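Xylan esterase 1 (Thermoanaerobacterium sp. 'JW/SL YS485', PDB 3FCY) probably hydrolyses carboxylic esters such as the acetyl groups of xylan, as an alpha/beta hydrolase of carbohydrate esterase family 7. Local coordinates at residues A[166-171]-A[271-276]; A[235-240]-A[275-280]. All coordinates share one frame; numbering follows the deposited sequence.

Interaction 1: A[166-171]-A[271-276]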
loop_
_atom_site.group_PDB
_atom_site.type_symbol
_atom_site.label_atom_id
_atom_site.label_comp_id
_atom_site.label_asym_id
_atom_site.label_seq_id
_atom_site.Cartn_x
_atom_site.Cartn_y
_atom_site.Cartn_z
ATOM N N ARG A 166 10.883 3.053 -27.422
ATOM C CA ARG A 166 10.186 3.151 -28.702
ATOM C C ARG A 166 11.216 3.236 -29.837
ATOM O O ARG A 166 11.975 4.199 -29.926
ATOM C CB ARG A 166 9.274 4.388 -28.714
ATOM C CG ARG A 166 8.305 4.471 -29.899
ATOM C CD ARG A 166 7.343 3.273 -29.943
ATOM N NE ARG A 166 6.576 3.141 -28.705
ATOM C CZ ARG A 166 5.485 3.841 -28.402
ATOM N NH1 ARG A 166 4.999 4.739 -29.252
ATOM N NH2 ARG A 166 4.889 3.661 -27.228
ATOM N N GLY A 167 11.237 2.216 -30.692
ATOM C CA GLY A 167 12.185 2.179 -31.792
ATOM C C GLY A 167 13.506 1.548 -31.382
ATOM O O GLY A 167 14.476 1.549 -32.148
ATOM N N LEU A 168 13.552 1.000 -30.173
ATOM C CA LEU A 168 14.768 0.369 -29.668
ATOM C C LEU A 168 15.170 -0.871 -30.480
ATOM O O LEU A 168 16.358 -1.147 -30.635
ATOM C CB LEU A 168 14.594 0.006 -28.190
ATOM C CG LEU A 168 15.806 -0.583 -27.454
ATOM C CD1 LEU A 168 16.983 0.386 -27.511
ATOM C CD2 LEU A 168 15.427 -0.871 -26.014
ATOM N N ASP A 169 14.191 -1.619 -30.990
ATOM C CA ASP A 169 14.487 -2.806 -31.798
ATOM C C ASP A 169 14.551 -2.463 -33.288
ATOM O O ASP A 169 14.660 -3.351 -34.132
ATOM C CB ASP A 169 13.434 -3.906 -31.601
ATOM C CG ASP A 169 13.537 -4.588 -30.254
ATOM O OD1 ASP A 169 14.663 -4.718 -29.725
ATOM O OD2 ASP A 169 12.486 -5.015 -29.729
ATOM N N ASP A 170 14.464 -1.178 -33.605
ATOM C CA ASP A 170 14.529 -0.719 -34.990
ATOM C C ASP A 170 15.929 -0.116 -35.148
ATOM O O ASP A 170 16.742 -0.188 -34.224
ATOM C CB ASP A 170 13.494 0.391 -35.209
ATOM C CG ASP A 170 13.155 0.604 -36.673
ATOM O OD1 ASP A 170 14.082 0.612 -37.510
ATOM O OD2 ASP A 170 11.955 0.777 -36.982
ATOM N N ASP A 171 16.225 0.470 -36.305
ATOM C CA ASP A 171 17.532 1.093 -36.494
ATOM C C ASP A 171 17.694 2.236 -35.492
ATOM O O ASP A 171 16.729 2.941 -35.193
ATOM C CB ASP A 171 17.678 1.646 -37.910
ATOM C CG ASP A 171 19.067 2.203 -38.168
ATOM O OD1 ASP A 171 20.017 1.399 -38.286
ATOM O OD2 ASP A 171 19.215 3.441 -38.238
ATOM N N PHE A 271 21.835 -1.391 -23.506
ATOM C CA PHE A 271 22.211 -0.160 -22.830
ATOM C C PHE A 271 23.126 0.731 -23.662
ATOM O O PHE A 271 23.101 1.948 -23.515
ATOM C CB PHE A 271 22.839 -0.467 -21.470
ATOM C CG PHE A 271 21.834 -0.859 -20.425
ATOM C CD1 PHE A 271 21.771 -2.165 -19.946
ATOM C CD2 PHE A 271 20.925 0.077 -19.940
ATOM C CE1 PHE A 271 20.812 -2.532 -19.001
ATOM C CE2 PHE A 271 19.962 -0.282 -18.994
ATOM C CZ PHE A 271 19.905 -1.588 -18.525
ATOM N N THR A 272 23.926 0.133 -24.540
ATOM C CA THR A 272 24.809 0.922 -25.393
ATOM C C THR A 272 23.942 1.695 -26.377
ATOM O O THR A 272 24.177 2.874 -26.638
ATOM C CB THR A 272 25.795 0.028 -26.186
ATOM O OG1 THR A 272 26.686 -0.627 -25.272
ATOM C CG2 THR A 272 26.607 0.862 -27.168
ATOM N N LYS A 273 22.933 1.024 -26.921
ATOM C CA LYS A 273 22.028 1.662 -27.865
ATOM C C LYS A 273 21.260 2.784 -27.166
ATOM O O LYS A 273 21.035 3.852 -27.747
ATOM C CB LYS A 273 21.064 0.633 -28.445
ATOM C CG LYS A 273 20.311 1.125 -29.661
ATOM C CD LYS A 273 19.653 -0.036 -30.382
ATOM C CE LYS A 273 18.931 0.421 -31.637
ATOM N NZ LYS A 273 18.338 -0.745 -32.350
ATOM N N LEU A 274 20.863 2.545 -25.918
ATOM C CA LEU A 274 20.152 3.567 -25.148
ATOM C C LEU A 274 21.111 4.732 -24.892
ATOM O O LEU A 274 20.696 5.840 -24.547
ATOM C CB LEU A 274 19.658 2.995 -23.814
ATOM C CG LEU A 274 18.485 2.005 -23.875
ATOM C CD1 LEU A 274 18.212 1.445 -22.487
ATOM C CD2 LEU A 274 17.248 2.701 -24.423
ATOM N N GLY A 275 22.401 4.466 -25.064
ATOM C CA GLY A 275 23.407 5.494 -24.865
ATOM C C GLY A 275 23.231 6.657 -25.823
ATOM O O GLY A 275 23.645 7.779 -25.532
ATOM N N TYR A 276 22.614 6.397 -26.972
ATOM C CA TYR A 276 22.382 7.443 -27.962
ATOM C C TYR A 276 21.449 8.527 -27.443
ATOM O O TYR A 276 21.535 9.684 -27.868
ATOM C CB TYR A 276 21.778 6.857 -29.239
ATOM C CG TYR A 276 22.746 6.072 -30.087
ATOM C CD1 TYR A 276 23.876 6.681 -30.641
ATOM C CD2 TYR A 276 22.523 4.726 -30.359
ATOM C CE1 TYR A 276 24.757 5.962 -31.453
ATOM C CE2 TYR A 276 23.395 4.000 -31.163
ATOM C CZ TYR A 276 24.508 4.623 -31.707
ATOM O OH TYR A 276 25.365 3.896 -32.502
#

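Interaction 2: A[235-240]-A[275-280]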
loop_
_atom_site.group_PDB
_atom_site.type_symbol
_atom_site.label_atom_id
_atom_site.label_comp_id
_atom_site.label_asym_id
_atom_site.label_seq_id
_atom_site.Cartn_x
_atom_site.Cartn_y
_atom_site.Cartn_z
ATOM N N SER A 235 18.601 9.939 -18.149
ATOM C CA SER A 235 20.035 9.979 -17.925
ATOM C C SER A 235 20.598 8.751 -17.224
ATOM O O SER A 235 20.036 8.280 -16.235
ATOM C CB SER A 235 20.386 11.221 -17.098
ATOM O OG SER A 235 21.745 11.212 -16.691
ATOM N N ASP A 236 21.700 8.223 -17.754
ATOM C CA ASP A 236 22.381 7.100 -17.118
ATOM C C ASP A 236 21.459 5.897 -16.884
ATOM O O ASP A 236 21.362 5.385 -15.772
ATOM C CB ASP A 236 22.945 7.616 -15.791
ATOM C CG ASP A 236 24.138 6.829 -15.299
ATOM O OD1 ASP A 236 24.703 6.016 -16.057
ATOM O OD2 ASP A 236 24.515 7.048 -14.133
ATOM N N TYR A 237 20.798 5.445 -17.946
ATOM C CA TYR A 237 19.864 4.318 -17.871
ATOM C C TYR A 237 20.362 3.108 -17.081
ATOM O O TYR A 237 19.687 2.653 -16.161
ATOM C CB TYR A 237 19.465 3.891 -19.287
ATOM C CG TYR A 237 18.800 5.001 -20.076
ATOM C CD1 TYR A 237 17.546 5.498 -19.708
ATOM C CD2 TYR A 237 19.437 5.575 -21.175
ATOM C CE1 TYR A 237 16.947 6.541 -20.418
ATOM C CE2 TYR A 237 18.849 6.614 -21.890
ATOM C CZ TYR A 237 17.608 7.092 -21.508
ATOM O OH TYR A 237 17.045 8.122 -22.218
ATOM N N LYS A 238 21.537 2.594 -17.435
ATOM C CA LYS A 238 22.111 1.428 -16.757
ATOM C C LYS A 238 22.172 1.589 -15.235
ATOM O O LYS A 238 21.924 0.634 -14.488
ATOM C CB LYS A 238 23.515 1.153 -17.307
ATOM C CG LYS A 238 24.257 -0.040 -16.678
ATOM C CD LYS A 238 23.710 -1.379 -17.151
ATOM C CE LYS A 238 24.705 -2.521 -16.912
ATOM N NZ LYS A 238 25.077 -2.721 -15.478
ATOM N N ARG A 239 22.505 2.791 -14.776
ATOM C CA ARG A 239 22.589 3.061 -13.344
ATOM C C ARG A 239 21.236 2.830 -12.676
ATOM O O ARG A 239 21.152 2.207 -11.618
ATOM C CB ARG A 239 23.045 4.503 -13.099
ATOM C CG ARG A 239 23.057 4.918 -11.637
ATOM C CD ARG A 239 24.002 4.065 -10.801
ATOM N NE ARG A 239 24.061 4.547 -9.424
ATOM C CZ ARG A 239 24.685 3.921 -8.431
ATOM N NH1 ARG A 239 25.317 2.774 -8.655
ATOM N NH2 ARG A 239 24.672 4.438 -7.208
ATOM N N VAL A 240 20.180 3.344 -13.297
ATOM C CA VAL A 240 18.829 3.178 -12.764
ATOM C C VAL A 240 18.526 1.689 -12.585
ATOM O O VAL A 240 17.999 1.266 -11.557
ATOM C CB VAL A 240 17.772 3.779 -13.723
ATOM C CG1 VAL A 240 16.369 3.556 -13.162
ATOM C CG2 VAL A 240 18.035 5.262 -13.932
ATOM N N GLY A 275 22.401 4.466 -25.064
ATOM C CA GLY A 275 23.407 5.494 -24.865
ATOM C C GLY A 275 23.231 6.657 -25.823
ATOM O O GLY A 275 23.645 7.779 -25.532
ATOM N N TYR A 276 22.614 6.397 -26.972
ATOM C CA TYR A 276 22.382 7.443 -27.962
ATOM C C TYR A 276 21.449 8.527 -27.443
ATOM O O TYR A 276 21.535 9.684 -27.868
ATOM C CB TYR A 276 21.778 6.857 -29.239
ATOM C CG TYR A 276 22.746 6.072 -30.087
ATOM C CD1 TYR A 276 23.876 6.681 -30.641
ATOM C CD2 TYR A 276 22.523 4.726 -30.359
ATOM C CE1 TYR A 276 24.757 5.962 -31.453
ATOM C CE2 TYR A 276 23.395 4.000 -31.163
ATOM C CZ TYR A 276 24.508 4.623 -31.707
ATOM O OH TYR A 276 25.365 3.896 -32.502
ATOM N N ILE A 277 20.550 8.153 -26.536
ATOM C CA ILE A 277 19.602 9.114 -25.991
ATOM C C ILE A 277 19.775 9.326 -24.493
ATOM O O ILE A 277 18.823 9.655 -23.783
ATOM C CB ILE A 277 18.142 8.690 -26.295
ATOM C CG1 ILE A 277 17.855 7.302 -25.713
ATOM C CG2 ILE A 277 17.916 8.686 -27.806
ATOM C CD1 ILE A 277 16.414 6.855 -25.886
ATOM N N ASP A 278 21.004 9.128 -24.027
ATOM C CA ASP A 278 21.359 9.313 -22.624
ATOM C C ASP A 278 21.897 10.740 -22.540
ATOM O O ASP A 278 23.009 11.009 -23.011
ATOM C CB ASP A 278 22.459 8.318 -22.234
ATOM C CG ASP A 278 22.848 8.411 -20.769
ATOM O OD1 ASP A 278 22.555 9.445 -20.137
ATOM O OD2 ASP A 278 23.462 7.453 -20.253
ATOM N N VAL A 279 21.124 11.654 -21.955
ATOM C CA VAL A 279 21.556 13.049 -21.862
ATOM C C VAL A 279 22.913 13.262 -21.200
ATOM O O VAL A 279 23.576 14.272 -21.457
ATOM C CB VAL A 279 20.511 13.940 -21.137
ATOM C CG1 VAL A 279 19.225 13.980 -21.945
ATOM C CG2 VAL A 279 20.259 13.430 -19.723
ATOM N N LYS A 280 23.342 12.327 -20.359
ATOM C CA LYS A 280 24.638 12.487 -19.715
ATOM C C LYS A 280 25.730 12.421 -20.781
ATOM O O LYS A 280 26.840 12.905 -20.564
ATOM C CB LYS A 280 24.871 11.400 -18.658
ATOM C CG LYS A 280 25.634 10.188 -19.165
ATOM C CD LYS A 280 25.862 9.171 -18.065
ATOM C CE LYS A 280 26.781 8.060 -18.539
ATOM N NZ LYS A 280 26.318 7.467 -19.825
#

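Interaction 1: A[166-171]-A[271-276]
The flat groups in this contact are two peptide carbonyls, those of Leu168 and Asp170, and the ammonium of Lys273 meets each in a different way. It stands over a face of the Leu168 carbonyl, 40° out of its plane, with NZ 2.7 Å from Leu168 O. At Asp170 it hydrogen-bonds the carbonyl oxygen almost head-on, at a C=O...N angle of 171°. Both oxygens belong to one type I turn running from Gly167 to Asp170, which is itself closed by the bond from Asp170 N to Gly167 O (3.1 Å). The lysine thus grips the turn by its backbone. The carboxylates of Asp169, Asp170 and Asp171 do not touch NZ; they probably favour the positive charge without pairing with it. They have other partners: Asp169 hydrogen-bonds Tyr256 OH, Asp170 Thr156 N and Asn174, and Asp171 Asp173 N.

Lys273 reaches this far because its chain is fully extended beyond CG. On the way, its CD lies 3.9 Å from Leu168 CD1. The same methyl touches Leu274 CD2, also at 3.9 Å, where the two leucines cross at about a right angle. Leu168 sends CG anti to its N (chi1 -176°), which brings CD1 to Lys273 and Leu274. A methionine in place of Lys273 would probably leave the Leu168 and Asp170 oxygens without their shared donor and let the turn drift from the helix.

The turn belongs to the long loop between strand 136-140 and helix 176-192, and it packs on Lys273 and Leu274 of helix 267-274. Leu274 and Phe271 lean in turn on Tyr237 of helix 237-242, while Arg166, just before the turn, bonds to Thr159 O of the second subunit.

Interaction 2: A[235-240]-A[275-280]
Asp278 and the backbone NH of Asp236 make the central bond: Asp236 N points almost straight at Asp278 OD1, 2.8 Å away with an N-H...O angle of 173°. Asp278 holds CG anti to its backbone N (chi1 -178°), which carries the carboxylate over to that NH. The same oxygen accepts a second bond from Lys280 N, at 3.0 Å. The two NH groups come from opposite faces of the carboxylate plane, each well above it. Asp278 sits at the N-cap of helix 279-282, and the bond from Lys280 N is its capping bond, so a single oxygen caps that helix and ties it to the chain leading into helix 237-242. The other oxygen, OD2, takes a salt bridge from Lys280 NZ (2.9 Å), which further limits rotation of the group.

Beside this, the hydroxyl of Tyr237 donates to Ile277 O at 2.8 Å, from 48° above the carbonyl plane. The carbonyl carbon lies at the edge of the ring, in its plane, and Ile277 CG1 packs 4.0 Å from Tyr237 CE2. Next to Asp278 in the chain, Val279 puts CG2 3.4 Å from Ser235 CB, closer than carbons usually pack.

What positions these groups lies one step out. Asp236 has a left-handed backbone conformation, a kink just before the helix. Its carboxylate is held by Tyr40 and by the backbone NH groups of Thr43 and Asn44, and Lys280 CD and CE pass obliquely across it. Lys280 NZ has a further acceptor in Asn44 O, and Ser235 OG bonds to Thr305 O.

The whole contact is buried. Helix 303-310 packs against Ser235 and Asp236, Phe181 of helix 176-192 against Ile277 and Val279, and helix 267-274 against Tyr237, so the starts of helices 237-242 and 279-282 are joined within the helical excursion between neighbouring strands 226-230 and 289-295.

How the interactions relate
Interactions 1 and 2 lie 11 Å apart, centre to centre, and share Gly275 and Tyr276, on the connection between helices 267-274 and 279-282. Tyr237 couples them directly: its CE2 lies 3.3 Å from Leu274 O, and Phe271 packs on the backbone of the same tyrosine. The loop 166-171 is thus linked through one helix to the start of helix 237-242. Both lie near the predicted active site without being part of it. Side chain to side chain, Leu274 is about 10 Å and Tyr237 about 9 Å from Tyr117, a predicted substrate-binding residue, while Ser235 is about 10 Å from Ser208, the predicted nucleophile.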